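Long-range contacts in enoyl-CoA hydratase/isomerase (Pseudomonas aeruginosa, PDB 3LAO), which probably adds water across the double bond of enoyl-CoA thioesters, with a steroid side-chain enoyl-CoA as the inferred substrate, working as a homotrimer: residues B[44-49]-B[88-93]; B[50-55]-B[104-109]; B[66-71]-B[113-118]; B[136-141]-B[174-179]. All coordinates share one frame; numbering follows the deposited sequence. Where two conformers were deposited one is given.

Interaction 1 (B[44-49]-B[88-93]); sequences LALAMG and RYPDGG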
loop_
_atom_site.group_PDB
_atom_site.type_symbol
_atom_site.label_atom_id
_atom_site.label_comp_id
_atom_site.label_asym_id
_atom_site.label_seq_id
_atom_site.Cartn_x
_atom_site.Cartn_y
_atom_site.Cartn_z
ATOM N N LEU B 44 -26.891 -13.269 3.430
ATOM C CA LEU B 44 -25.499 -13.262 2.994
ATOM C C LEU B 44 -24.507 -13.551 4.178
ATOM O O LEU B 44 -23.625 -14.394 4.056
ATOM C CB LEU B 44 -25.135 -11.949 2.237
ATOM C CG LEU B 44 -23.637 -11.743 1.830
ATOM C CD1 LEU B 44 -23.131 -12.903 0.975
ATOM C CD2 LEU B 44 -23.361 -10.450 1.079
ATOM N N ALA B 45 -24.658 -12.865 5.307
ATOM C CA ALA B 45 -23.837 -13.149 6.477
ATOM C C ALA B 45 -23.995 -14.587 6.976
ATOM O O ALA B 45 -23.003 -15.205 7.370
ATOM C CB ALA B 45 -24.122 -12.178 7.591
ATOM N N LEU B 46 -25.219 -15.130 6.928
ATOM C CA LEU B 46 -25.442 -16.552 7.277
ATOM C C LEU B 46 -24.800 -17.541 6.309
ATOM O O LEU B 46 -24.276 -18.563 6.729
ATOM C CB LEU B 46 -26.924 -16.877 7.441
ATOM C CG LEU B 46 -27.545 -16.388 8.750
ATOM C CD1 LEU B 46 -29.035 -16.716 8.798
ATOM C CD2 LEU B 46 -26.847 -16.952 9.985
ATOM N N ALA B 47 -24.889 -17.242 5.014
ATOM C CA ALA B 47 -24.192 -17.988 3.979
ATOM C C ALA B 47 -22.661 -17.970 4.201
ATOM O O ALA B 47 -22.005 -18.998 4.040
ATOM C CB ALA B 47 -24.530 -17.427 2.604
HETATM N N MSE B 48 -22.093 -16.823 4.568
HETATM C CA MSE B 48 -20.660 -16.809 4.876
HETATM C C MSE B 48 -20.328 -17.624 6.128
HETATM O O MSE B 48 -19.380 -18.388 6.126
HETATM C CB MSE B 48 -20.114 -15.396 5.013
HETATM C CG MSE B 48 -18.762 -15.276 4.347
HETATM SE SE MSE B 48 -18.943 -15.213 2.405
HETATM C CE MSE B 48 -19.365 -13.310 2.190
ATOM N N GLY B 49 -21.118 -17.457 7.185
ATOM C CA GLY B 49 -20.930 -18.238 8.398
ATOM C C GLY B 49 -20.937 -19.729 8.081
ATOM O O GLY B 49 -20.133 -20.504 8.586
ATOM N N ARG B 88 -26.571 -5.074 13.342
ATOM C CA ARG B 88 -26.144 -6.355 13.892
ATOM C C ARG B 88 -26.420 -7.497 12.910
ATOM O O ARG B 88 -27.472 -7.558 12.276
ATOM C CB ARG B 88 -26.876 -6.653 15.193
ATOM C CG ARG B 88 -27.009 -5.479 16.116
ATOM C CD ARG B 88 -25.661 -4.984 16.545
ATOM N NE ARG B 88 -25.720 -3.555 16.834
ATOM C CZ ARG B 88 -25.703 -3.028 18.056
ATOM N NH1 ARG B 88 -25.765 -1.706 18.207
ATOM N NH2 ARG B 88 -25.614 -3.818 19.121
ATOM N N TYR B 89 -25.455 -8.397 12.809
ATOM C CA TYR B 89 -25.579 -9.628 12.055
ATOM C C TYR B 89 -26.070 -10.757 12.949
ATOM O O TYR B 89 -25.985 -10.699 14.159
ATOM C CB TYR B 89 -24.226 -9.989 11.430
ATOM C CG TYR B 89 -23.825 -8.998 10.370
ATOM C CD1 TYR B 89 -22.960 -7.959 10.660
ATOM C CD2 TYR B 89 -24.377 -9.076 9.083
ATOM C CE1 TYR B 89 -22.643 -7.022 9.683
ATOM C CE2 TYR B 89 -24.054 -8.151 8.097
ATOM C CZ TYR B 89 -23.194 -7.134 8.402
ATOM O OH TYR B 89 -22.883 -6.225 7.416
ATOM N N PRO B 90 -26.603 -11.794 12.343
ATOM C CA PRO B 90 -27.169 -12.895 13.112
ATOM C C PRO B 90 -26.045 -13.631 13.803
ATOM O O PRO B 90 -24.947 -13.554 13.234
ATOM C CB PRO B 90 -27.710 -13.809 12.017
ATOM C CG PRO B 90 -27.840 -12.947 10.803
ATOM C CD PRO B 90 -26.751 -11.966 10.890
ATOM N N ASP B 91 -26.310 -14.357 14.908
ATOM C CA ASP B 91 -25.303 -15.231 15.517
ATOM C C ASP B 91 -24.754 -16.215 14.495
ATOM O O ASP B 91 -25.466 -16.717 13.645
ATOM C CB ASP B 91 -25.842 -15.991 16.741
ATOM C CG ASP B 91 -26.234 -15.075 17.853
ATOM O OD1 ASP B 91 -26.274 -13.860 17.572
ATOM O OD2 ASP B 91 -26.522 -15.542 18.987
ATOM N N GLY B 92 -23.477 -16.491 14.545
ATOM C CA GLY B 92 -22.969 -17.351 13.495
ATOM C C GLY B 92 -23.215 -16.857 12.067
ATOM O O GLY B 92 -23.248 -17.648 11.128
ATOM N N GLY B 93 -23.401 -15.551 11.897
ATOM C CA GLY B 93 -23.178 -14.943 10.600
ATOM C C GLY B 93 -21.774 -14.377 10.635
ATOM O O GLY B 93 -21.250 -14.126 11.706
#

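Interaction 2 (B[50-55]-B[104-109]); sequences EYERSE and RSKPLV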
loop_
_atom_site.group_PDB
_atom_site.type_symbol
_atom_site.label_atom_id
_atom_site.label_comp_id
_atom_site.label_asym_id
_atom_site.label_seq_id
_atom_site.Cartn_x
_atom_site.Cartn_y
_atom_site.Cartn_z
ATOM N N GLU B 50 -21.837 -20.140 7.211
ATOM C CA GLU B 50 -21.930 -21.543 6.890
ATOM C C GLU B 50 -20.715 -22.046 6.057
ATOM O O GLU B 50 -20.243 -23.183 6.251
ATOM C CB GLU B 50 -23.288 -21.851 6.232
ATOM C CG GLU B 50 -23.239 -22.968 5.164
ATOM C CD GLU B 50 -24.594 -23.201 4.418
ATOM O OE1 GLU B 50 -25.379 -22.213 4.218
ATOM O OE2 GLU B 50 -24.846 -24.387 4.034
ATOM N N TYR B 51 -20.226 -21.215 5.139
ATOM C CA TYR B 51 -18.956 -21.468 4.452
ATOM C C TYR B 51 -17.823 -21.649 5.478
ATOM O O TYR B 51 -17.087 -22.616 5.420
ATOM C CB TYR B 51 -18.608 -20.318 3.494
ATOM C CG TYR B 51 -17.156 -20.311 2.953
ATOM C CD1 TYR B 51 -16.656 -21.391 2.255
ATOM C CD2 TYR B 51 -16.337 -19.180 3.095
ATOM C CE1 TYR B 51 -15.348 -21.396 1.760
ATOM C CE2 TYR B 51 -15.047 -19.159 2.600
ATOM C CZ TYR B 51 -14.557 -20.278 1.930
ATOM O OH TYR B 51 -13.292 -20.278 1.427
ATOM N N GLU B 52 -17.690 -20.719 6.417
ATOM C CA GLU B 52 -16.685 -20.855 7.469
ATOM C C GLU B 52 -16.737 -22.208 8.192
ATOM O O GLU B 52 -15.705 -22.777 8.562
ATOM C CB GLU B 52 -16.824 -19.746 8.504
ATOM C CG GLU B 52 -16.389 -18.374 8.010
ATOM C CD GLU B 52 -14.882 -18.274 7.885
ATOM O OE1 GLU B 52 -14.413 -17.834 6.802
ATOM O OE2 GLU B 52 -14.181 -18.653 8.868
ATOM N N ARG B 53 -17.932 -22.722 8.422
ATOM C CA ARG B 53 -18.056 -23.949 9.214
ATOM C C ARG B 53 -18.082 -25.203 8.359
ATOM O O ARG B 53 -18.132 -26.290 8.894
ATOM C CB ARG B 53 -19.301 -23.899 10.105
ATOM C CG ARG B 53 -19.085 -23.108 11.376
ATOM C CD ARG B 53 -20.384 -22.935 12.121
ATOM N NE ARG B 53 -20.929 -21.601 11.915
ATOM C CZ ARG B 53 -21.968 -21.329 11.150
ATOM N NH1 ARG B 53 -22.378 -20.080 11.058
ATOM N NH2 ARG B 53 -22.594 -22.305 10.501
ATOM N N SER B 54 -18.079 -25.023 7.038
ATOM C CA SER B 54 -18.080 -26.105 6.052
ATOM C C SER B 54 -16.658 -26.657 5.843
ATOM O O SER B 54 -15.878 -26.175 5.021
ATOM C CB SER B 54 -18.602 -25.577 4.741
ATOM O OG SER B 54 -18.770 -26.596 3.788
ATOM N N GLU B 55 -16.357 -27.689 6.617
ATOM C CA GLU B 55 -15.120 -28.437 6.570
ATOM C C GLU B 55 -14.481 -28.620 5.209
ATOM O O GLU B 55 -13.268 -28.566 5.104
ATOM C CB GLU B 55 -15.389 -29.820 7.159
ATOM C CG GLU B 55 -15.812 -29.791 8.617
ATOM C CD GLU B 55 -14.707 -29.268 9.528
ATOM O OE1 GLU B 55 -14.202 -28.142 9.290
ATOM O OE2 GLU B 55 -14.343 -29.988 10.483
ATOM N N ARG B 104 -13.757 -13.546 8.343
ATOM C CA ARG B 104 -13.569 -14.813 7.654
ATOM C C ARG B 104 -12.136 -15.290 7.847
ATOM O O ARG B 104 -11.243 -14.544 8.258
ATOM C CB ARG B 104 -13.881 -14.704 6.157
ATOM C CG ARG B 104 -12.917 -13.827 5.364
ATOM C CD ARG B 104 -13.376 -13.671 3.883
ATOM N NE ARG B 104 -12.576 -12.631 3.250
ATOM C CZ ARG B 104 -11.457 -12.865 2.558
ATOM N NH1 ARG B 104 -11.038 -14.118 2.390
ATOM N NH2 ARG B 104 -10.763 -11.855 2.014
ATOM N N SER B 105 -11.904 -16.550 7.547
ATOM C CA SER B 105 -10.566 -17.068 7.674
ATOM C C SER B 105 -10.242 -17.994 6.513
ATOM O O SER B 105 -9.226 -18.643 6.529
ATOM C CB SER B 105 -10.458 -17.804 9.008
ATOM O OG SER B 105 -11.379 -18.863 9.041
ATOM N N LYS B 106 -11.146 -18.083 5.543
ATOM C CA LYS B 106 -10.955 -18.844 4.318
ATOM C C LYS B 106 -11.157 -17.915 3.118
ATOM O O LYS B 106 -11.627 -16.802 3.275
ATOM C CB LYS B 106 -11.935 -20.000 4.255
ATOM C CG LYS B 106 -11.723 -21.007 5.339
ATOM C CD LYS B 106 -12.425 -22.320 4.974
ATOM C CE LYS B 106 -13.796 -22.448 5.596
ATOM N NZ LYS B 106 -14.451 -23.656 4.998
ATOM N N PRO B 107 -10.749 -18.361 1.925
ATOM C CA PRO B 107 -10.651 -17.450 0.777
ATOM C C PRO B 107 -11.970 -17.082 0.166
ATOM O O PRO B 107 -12.867 -17.874 0.167
ATOM C CB PRO B 107 -9.824 -18.255 -0.250
ATOM C CG PRO B 107 -9.038 -19.190 0.589
ATOM C CD PRO B 107 -9.950 -19.583 1.722
ATOM N N LEU B 108 -12.074 -15.886 -0.385
ATOM C CA LEU B 108 -13.284 -15.504 -1.088
ATOM C C LEU B 108 -12.927 -14.902 -2.431
ATOM O O LEU B 108 -12.033 -14.076 -2.537
ATOM C CB LEU B 108 -14.071 -14.507 -0.247
ATOM C CG LEU B 108 -15.272 -13.830 -0.906
ATOM C CD1 LEU B 108 -16.343 -14.822 -1.077
ATOM C CD2 LEU B 108 -15.705 -12.793 0.065
ATOM N N VAL B 109 -13.610 -15.351 -3.465
ATOM C CA VAL B 109 -13.406 -14.853 -4.797
ATOM C C VAL B 109 -14.739 -14.228 -5.174
ATOM O O VAL B 109 -15.793 -14.760 -4.828
ATOM C CB VAL B 109 -13.116 -16.000 -5.774
ATOM C CG1 VAL B 109 -13.297 -15.524 -7.231
ATOM C CG2 VAL B 109 -11.735 -16.560 -5.540
#

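Interaction 3 (B[66-71]-B[113-118]); sequences GEHFTA and QGTCWT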
loop_
_atom_site.group_PDB
_atom_site.type_symbol
_atom_site.label_atom_id
_atom_site.label_comp_id
_atom_site.label_asym_id
_atom_site.label_seq_id
_atom_site.Cartn_x
_atom_site.Cartn_y
_atom_site.Cartn_z
ATOM N N GLY B 66 -28.724 -12.253 -12.224
ATOM C CA GLY B 66 -29.256 -11.096 -12.926
ATOM C C GLY B 66 -28.170 -10.393 -13.705
ATOM O O GLY B 66 -27.143 -10.990 -14.008
ATOM N N GLU B 67 -28.407 -9.120 -14.019
ATOM C CA GLU B 67 -27.509 -8.324 -14.859
ATOM C C GLU B 67 -26.708 -7.350 -14.007
ATOM O O GLU B 67 -25.832 -6.648 -14.503
ATOM C CB GLU B 67 -28.313 -7.562 -15.930
ATOM C CG GLU B 67 -28.981 -8.468 -17.001
ATOM C CD GLU B 67 -30.067 -7.763 -17.838
ATOM O OE1 GLU B 67 -31.015 -7.190 -17.245
ATOM O OE2 GLU B 67 -29.981 -7.800 -19.088
ATOM N N HIS B 68 -27.007 -7.313 -12.716
ATOM C CA HIS B 68 -26.424 -6.308 -11.841
ATOM C C HIS B 68 -25.910 -6.839 -10.539
ATOM O O HIS B 68 -26.642 -7.440 -9.771
ATOM C CB HIS B 68 -27.459 -5.218 -11.590
ATOM C CG HIS B 68 -27.850 -4.497 -12.836
ATOM N ND1 HIS B 68 -27.019 -3.579 -13.450
ATOM C CD2 HIS B 68 -28.945 -4.607 -13.626
ATOM C CE1 HIS B 68 -27.603 -3.136 -14.551
ATOM N NE2 HIS B 68 -28.773 -3.738 -14.678
ATOM N N PHE B 69 -24.638 -6.599 -10.270
ATOM C CA PHE B 69 -24.081 -7.040 -9.009
ATOM C C PHE B 69 -24.846 -6.459 -7.808
ATOM O O PHE B 69 -25.466 -7.215 -7.060
ATOM C CB PHE B 69 -22.593 -6.755 -8.931
ATOM C CG PHE B 69 -21.938 -7.372 -7.732
ATOM C CD1 PHE B 69 -21.820 -8.736 -7.636
ATOM C CD2 PHE B 69 -21.440 -6.582 -6.710
ATOM C CE1 PHE B 69 -21.238 -9.308 -6.525
ATOM C CE2 PHE B 69 -20.831 -7.150 -5.623
ATOM C CZ PHE B 69 -20.742 -8.516 -5.527
ATOM N N THR B 70 -24.827 -5.143 -7.620
ATOM C CA THR B 70 -25.690 -4.537 -6.595
ATOM C C THR B 70 -25.884 -3.034 -6.768
ATOM O O THR B 70 -24.939 -2.320 -7.107
ATOM C CB THR B 70 -25.203 -4.796 -5.149
ATOM O OG1 THR B 70 -26.139 -4.225 -4.233
ATOM C CG2 THR B 70 -23.884 -4.135 -4.907
ATOM N N ALA B 71 -27.116 -2.562 -6.529
ATOM C CA ALA B 71 -27.405 -1.126 -6.547
ATOM C C ALA B 71 -27.073 -0.488 -5.207
ATOM O O ALA B 71 -27.273 0.714 -5.022
ATOM C CB ALA B 71 -28.856 -0.851 -6.922
ATOM N N GLN B 113 -20.695 -7.794 -12.249
ATOM C CA GLN B 113 -21.144 -7.348 -13.564
ATOM C C GLN B 113 -22.153 -6.218 -13.465
ATOM O O GLN B 113 -22.920 -6.114 -12.484
ATOM C CB GLN B 113 -21.824 -8.498 -14.308
ATOM C CG GLN B 113 -23.290 -8.732 -13.897
ATOM C CD GLN B 113 -23.448 -9.571 -12.633
ATOM O OE1 GLN B 113 -22.723 -9.383 -11.638
ATOM N NE2 GLN B 113 -24.432 -10.488 -12.650
ATOM N N GLY B 114 -22.181 -5.406 -14.516
ATOM C CA GLY B 114 -23.167 -4.353 -14.656
ATOM C C GLY B 114 -22.996 -3.157 -13.731
ATOM O O GLY B 114 -22.236 -2.244 -14.026
ATOM N N THR B 115 -23.735 -3.182 -12.631
ATOM C CA THR B 115 -23.841 -2.075 -11.709
ATOM C C THR B 115 -23.278 -2.476 -10.355
ATOM O O THR B 115 -23.558 -3.554 -9.864
ATOM C CB THR B 115 -25.311 -1.662 -11.540
ATOM O OG1 THR B 115 -25.612 -0.592 -12.430
ATOM C CG2 THR B 115 -25.582 -1.203 -10.140
ATOM N N CYS B 116 -22.482 -1.593 -9.762
ATOM C CA CYS B 116 -21.788 -1.902 -8.518
ATOM C C CYS B 116 -21.709 -0.678 -7.612
ATOM O O CYS B 116 -20.639 -0.098 -7.427
ATOM C CB CYS B 116 -20.383 -2.434 -8.807
ATOM S SG CYS B 116 -19.625 -3.327 -7.429
ATOM N N TRP B 117 -22.850 -0.290 -7.049
ATOM C CA TRP B 117 -22.955 0.968 -6.320
ATOM C C TRP B 117 -22.461 0.816 -4.885
ATOM O O TRP B 117 -22.652 -0.227 -4.260
ATOM C CB TRP B 117 -24.399 1.472 -6.329
ATOM C CG TRP B 117 -24.869 1.926 -7.677
ATOM C CD1 TRP B 117 -26.160 2.025 -8.104
ATOM C CD2 TRP B 117 -24.049 2.345 -8.776
ATOM N NE1 TRP B 117 -26.196 2.479 -9.401
ATOM C CE2 TRP B 117 -24.914 2.682 -9.836
ATOM C CE3 TRP B 117 -22.669 2.466 -8.965
ATOM C CZ2 TRP B 117 -24.443 3.132 -11.067
ATOM C CZ3 TRP B 117 -22.204 2.912 -10.189
ATOM C CH2 TRP B 117 -23.088 3.241 -11.224
ATOM N N THR B 118 -21.826 1.864 -4.369
ATOM C CA THR B 118 -21.667 2.030 -2.930
ATOM C C THR B 118 -21.221 0.730 -2.270
ATOM O O THR B 118 -20.027 0.441 -2.189
ATOM C CB THR B 118 -22.973 2.509 -2.269
ATOM O OG1 THR B 118 -23.909 2.899 -3.283
ATOM C CG2 THR B 118 -22.704 3.691 -1.351
#

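Interaction 4 (B[136-141]-B[174-179]); sequences TRFAHL and DEFDAD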
loop_
_atom_site.group_PDB
_atom_site.type_symbol
_atom_site.label_atom_id
_atom_site.label_comp_id
_atom_site.label_asym_id
_atom_site.label_seq_id
_atom_site.Cartn_x
_atom_site.Cartn_y
_atom_site.Cartn_z
ATOM N N THR B 136 -18.622 -2.946 -16.487
ATOM C CA THR B 136 -19.238 -2.851 -15.185
ATOM C C THR B 136 -18.998 -1.429 -14.681
ATOM O O THR B 136 -17.955 -0.845 -14.946
ATOM C CB THR B 136 -18.610 -3.865 -14.226
ATOM O OG1 THR B 136 -18.866 -5.193 -14.709
ATOM C CG2 THR B 136 -19.143 -3.674 -12.807
ATOM N N ARG B 137 -19.950 -0.880 -13.944
ATOM C CA ARG B 137 -19.879 0.504 -13.520
ATOM C C ARG B 137 -19.831 0.576 -12.020
ATOM O O ARG B 137 -20.577 -0.076 -11.354
ATOM C CB ARG B 137 -21.128 1.268 -13.944
ATOM C CG ARG B 137 -21.354 1.408 -15.440
ATOM C CD ARG B 137 -22.861 1.714 -15.664
ATOM N NE ARG B 137 -23.225 3.142 -15.547
ATOM C CZ ARG B 137 -24.428 3.610 -15.180
ATOM N NH1 ARG B 137 -25.418 2.778 -14.845
ATOM N NH2 ARG B 137 -24.642 4.924 -15.135
ATOM N N PHE B 138 -19.011 1.464 -11.498
ATOM C CA PHE B 138 -18.803 1.563 -10.083
ATOM C C PHE B 138 -18.993 2.994 -9.716
ATOM O O PHE B 138 -18.554 3.909 -10.449
ATOM C CB PHE B 138 -17.335 1.198 -9.765
ATOM C CG PHE B 138 -16.966 -0.227 -10.098
ATOM C CD1 PHE B 138 -16.388 -0.549 -11.320
ATOM C CD2 PHE B 138 -17.196 -1.257 -9.175
ATOM C CE1 PHE B 138 -16.045 -1.901 -11.622
ATOM C CE2 PHE B 138 -16.853 -2.632 -9.457
ATOM C CZ PHE B 138 -16.264 -2.945 -10.667
ATOM N N ALA B 139 -19.570 3.224 -8.551
ATOM C CA ALA B 139 -19.452 4.563 -8.019
ATOM C C ALA B 139 -19.726 4.597 -6.540
ATOM O O ALA B 139 -20.489 3.795 -6.026
ATOM C CB ALA B 139 -20.394 5.565 -8.814
ATOM N N HIS B 140 -19.068 5.517 -5.863
ATOM C CA HIS B 140 -19.317 5.810 -4.466
ATOM C C HIS B 140 -20.299 6.967 -4.289
ATOM O O HIS B 140 -19.921 8.070 -3.884
ATOM C CB HIS B 140 -18.003 6.152 -3.791
ATOM C CG HIS B 140 -17.592 5.147 -2.779
ATOM N ND1 HIS B 140 -16.695 4.143 -3.058
ATOM C CD2 HIS B 140 -17.988 4.965 -1.501
ATOM C CE1 HIS B 140 -16.538 3.394 -1.984
ATOM N NE2 HIS B 140 -17.316 3.867 -1.028
ATOM N N LEU B 141 -21.564 6.701 -4.585
ATOM C CA LEU B 141 -22.596 7.724 -4.634
ATOM C C LEU B 141 -22.986 8.310 -3.281
ATOM O O LEU B 141 -23.684 9.310 -3.220
ATOM C CB LEU B 141 -23.839 7.175 -5.329
ATOM C CG LEU B 141 -23.627 6.540 -6.697
ATOM C CD1 LEU B 141 -24.881 5.853 -7.157
ATOM C CD2 LEU B 141 -23.195 7.572 -7.716
ATOM N N ASP B 174 -17.862 10.278 -8.436
ATOM C CA ASP B 174 -17.766 10.005 -9.874
ATOM C C ASP B 174 -17.777 8.532 -10.199
ATOM O O ASP B 174 -17.308 7.694 -9.412
ATOM C CB ASP B 174 -16.515 10.649 -10.480
ATOM C CG ASP B 174 -16.730 12.108 -10.833
ATOM O OD1 ASP B 174 -17.877 12.455 -11.203
ATOM O OD2 ASP B 174 -15.769 12.909 -10.742
ATOM N N GLU B 175 -18.291 8.231 -11.381
ATOM C CA GLU B 175 -18.437 6.866 -11.870
ATOM C C GLU B 175 -17.146 6.406 -12.561
ATOM O O GLU B 175 -16.485 7.206 -13.232
ATOM C CB GLU B 175 -19.570 6.817 -12.890
ATOM C CG GLU B 175 -19.961 5.408 -13.296
ATOM C CD GLU B 175 -21.157 5.359 -14.251
ATOM O OE1 GLU B 175 -22.295 5.624 -13.800
ATOM O OE2 GLU B 175 -20.964 5.026 -15.443
ATOM N N PHE B 176 -16.776 5.132 -12.388
ATOM C CA PHE B 176 -15.668 4.564 -13.155
ATOM C C PHE B 176 -16.052 3.212 -13.650
ATOM O O PHE B 176 -17.028 2.636 -13.167
ATOM C CB PHE B 176 -14.368 4.486 -12.367
ATOM C CG PHE B 176 -14.501 3.891 -10.975
ATOM C CD1 PHE B 176 -15.066 4.628 -9.944
ATOM C CD2 PHE B 176 -13.987 2.613 -10.695
ATOM C CE1 PHE B 176 -15.170 4.103 -8.683
ATOM C CE2 PHE B 176 -14.073 2.080 -9.443
ATOM C CZ PHE B 176 -14.661 2.830 -8.424
ATOM N N ASP B 177 -15.331 2.716 -14.646
ATOM C CA ASP B 177 -15.661 1.411 -15.181
ATOM C C ASP B 177 -14.614 0.370 -14.781
ATOM O O ASP B 177 -13.649 0.677 -14.059
ATOM C CB ASP B 177 -15.921 1.430 -16.710
ATOM C CG ASP B 177 -14.678 1.786 -17.529
ATOM O OD1 ASP B 177 -13.595 1.930 -16.933
ATOM O OD2 ASP B 177 -14.789 1.926 -18.781
ATOM N N ALA B 178 -14.836 -0.852 -15.264
ATOM C CA ALA B 178 -13.991 -1.989 -14.969
ATOM C C ALA B 178 -12.514 -1.732 -15.295
ATOM O O ALA B 178 -11.622 -2.195 -14.569
ATOM C CB ALA B 178 -14.483 -3.193 -15.702
ATOM N N ASP B 179 -12.238 -0.997 -16.368
ATOM C CA ASP B 179 -10.841 -0.827 -16.752
ATOM C C ASP B 179 -10.105 0.113 -15.810
ATOM O O ASP B 179 -8.903 -0.079 -15.517
ATOM C CB ASP B 179 -10.710 -0.414 -18.215
ATOM C CG ASP B 179 -10.838 -1.603 -19.153
ATOM O OD1 ASP B 179 -11.705 -1.565 -20.052
ATOM O OD2 ASP B 179 -10.096 -2.593 -18.973
HETATM O O HOH W 1 -16.993 7.313 -6.830
#

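Interaction 1 (B[44-49]-B[88-93])
Ala-45, Leu-46 and Gly-49 of helix 38-53 pack against a surface loop, Tyr-89 to Gly-93, in a close helix-to-turn contact that is mainly apolar. The loop belongs to the long connection leading to strand 108-112, and the other side of the helix faces strands 14-19 and 22-27. Ala-45 CB meets the Tyr-89 ring obliquely, 3.5 Å from CD2; so small a residue lets the helix backbone come close. Beside it, Leu-46 sends CD2 against Pro-90 CB at 3.8 Å. Its CG stands anti to the carbonyl carbon (chi1 -76°), which carries the branched end from the flank of the helix toward the proline ring.

Pro-90 opens a type II turn closed by a bond from Gly-93 N to Pro-90 O of 2.9 Å, and Gly-92 takes the positive phi of its third position. Gly-93 CA lies 3.2 Å from Ala-45 O in a bent CA-H...O contact, and Gly-49, lacking a side chain, lets Gly-92 O come to 3.6 Å from Gly-49 CA. A backbone hydrogen bond between Ala-45 and Val-94, just past the loop, is its polar anchor, to which apolar contact and shape add between the two segments.

Interaction 2 (B[50-55]-B[104-109])
The carboxyl-terminal part of helix 38-53 lies beside the chain running into strand 108-112, closest between the CA atoms of Glu-52 and Arg-104 at 6.8 Å, so side chains span the gap. Glu-52, bent at chi2 (-73°), grips Ser-105 with both carboxylate oxygens. Glu-52 OE1 accepts Ser-105 N at 2.9 Å in a fairly straight bond (163°), somewhat out of the carboxylate plane, while Glu-52 OE2 uses its syn lone pair for Ser-105 OG at 2.8 Å. A short-chained serine can offer N and OG to one carboxylate, and OE2 also bonds a glycerol, probably from the crystallisation liquor.

Lys-106 reaches the other way, its chain passing over one face of the Tyr-51 ring before Lys-106 NZ bonds Tyr-51 O at 2.9 Å. Ser-54 N takes the same carbonyl from the opposite face of its plane. Lys-106 NZ is also bonded to Ser-57 O, and lies 2.9 Å from Ser-54 O. The ammonium sits off-centre above the tyrosine, 4.5 Å from Lys-106 NZ to the centroid of the Tyr-51 ring, a cation-pi contact. Tyr-51, with CG anti to the backbone N (chi1 167°), extends its ring until OH makes a weak bond to Pro-107 O at 2.7 Å.

Arg-104 turns away instead: its NH1 joins Lys-106 O, at 2.9 Å, to Asp-128 through a salt bridge. The Lys-106 charge thus meets the carbonyl oxygens of Tyr-51 and Ser-57 and the Tyr-51 ring near the end of a helix, whose dipole would favour a cation there.

Interaction 3 (B[66-71]-B[113-118])
Gln-113 folds its side chain back across the contact to seize the backbone of Gly-66, an odd grip in which NE2 approaches Gly-66 O from above the carbonyl plane, at 3.1 Å. Its chi1 (81°) sets CG near Glu-67 O, and a bend at chi2 (-83°) carries the amide to Gly-66; NE2 also bonds Ala-64 O, so one amide ties down the loop after strand 59-64.

From there the two backbones run side by side. Phe-69 N donates to Gln-113 O at 2.8 Å, Thr-70 N to Thr-115 O at 3.0 Å, and Trp-117 N to Thr-70 O at 2.9 Å. Thr-70 and Cys-116 form a single beta bridge, yet 66-71 is no regular strand. Gly-114, with positive phi and no side chain, lets Glu-67 O and the His-68 ring lie close beside it.

Side chains fill in on both sides of these backbone bonds. Thr-115 CB sits 3.2 Å from His-68 ND1. Phe-69 points into the interior, onto strand 108-112, and its CD2 lies 3.8 Å from Cys-116 SG, an oblique sulfur-aromatic contact. The Trp-117 ring turns an edge to Ala-71 O, which is 3.2 Å from Trp-117 CB.

Such a loop along the strand preceding helix 119-125 is a feature of the crotonase fold, in which backbone N-H groups just beyond these segments generally form the oxyanion hole for the thioester carbonyl.

Interaction 4 (B[136-141]-B[174-179])
Arg-137 and Glu-175 form a salt bridge in the small three-stranded sheet of the crotonase-like fold, between the middle strand, 137-139, and an outermost one, the weakly bonded antiparallel strand 175-177. Arg-137 NE bonds Glu-175 OE2 at 2.9 Å from above the carboxylate plane, and Arg-137 NH2 lies 2.8 Å from Glu-175 OE1. A bend at chi3 (85°) swings the guanidinium over its partner, the two planes standing 81° apart. Long, flexible side chains suit these two exposed residues, and Trp-117 packs on both.

Beneath, Phe-138 and Phe-176 are a hydrogen-bonded pair: Phe-138 N to Phe-176 O is 2.8 Å, and Phe-176 N to Phe-138 O 2.9 Å. Their side chains share the buried face, packed on Ile-121 and Ala-181. The rings are nearly parallel (17°) but slid apart; the real overlap is a CH-pi contact, Phe-138 CB standing 3.5 Å from the Phe-176 ring centroid.

At one end Asp-177 caps helix 178-183, its OD1 taking Glu-180 N and, weakly, Asp-179 N. At the other, Asp-174 bridges to Arg-168 and to Arg-206 of a neighbouring subunit, while one water accepts from His-140 N at 2.9 Å and donates to Asp-174 O at 2.6 Å.

How the interactions relate
The four contacts fall into two pairs. Interactions 1 and 2 share helix 38-53, their centres 12 Å apart; glycerol lies close to both, near Gly-92 and Glu-52. Interactions 3 and 4 have centres 10 Å apart and join through neighbouring strands 115-117 and 137-139, with Gly-114 O 2.7 Å from Arg-137 N and Trp-117 packed on Ala-139. Interaction 2 leads into interaction 3 along the chain, although their centres are about 23 Å apart, on opposite sides of the chain's centre. Interaction 3 lies nearest in sequence to the oxyanion-hole segments expected for this family, whereas interaction 4 also reaches a neighbouring subunit of the trimer.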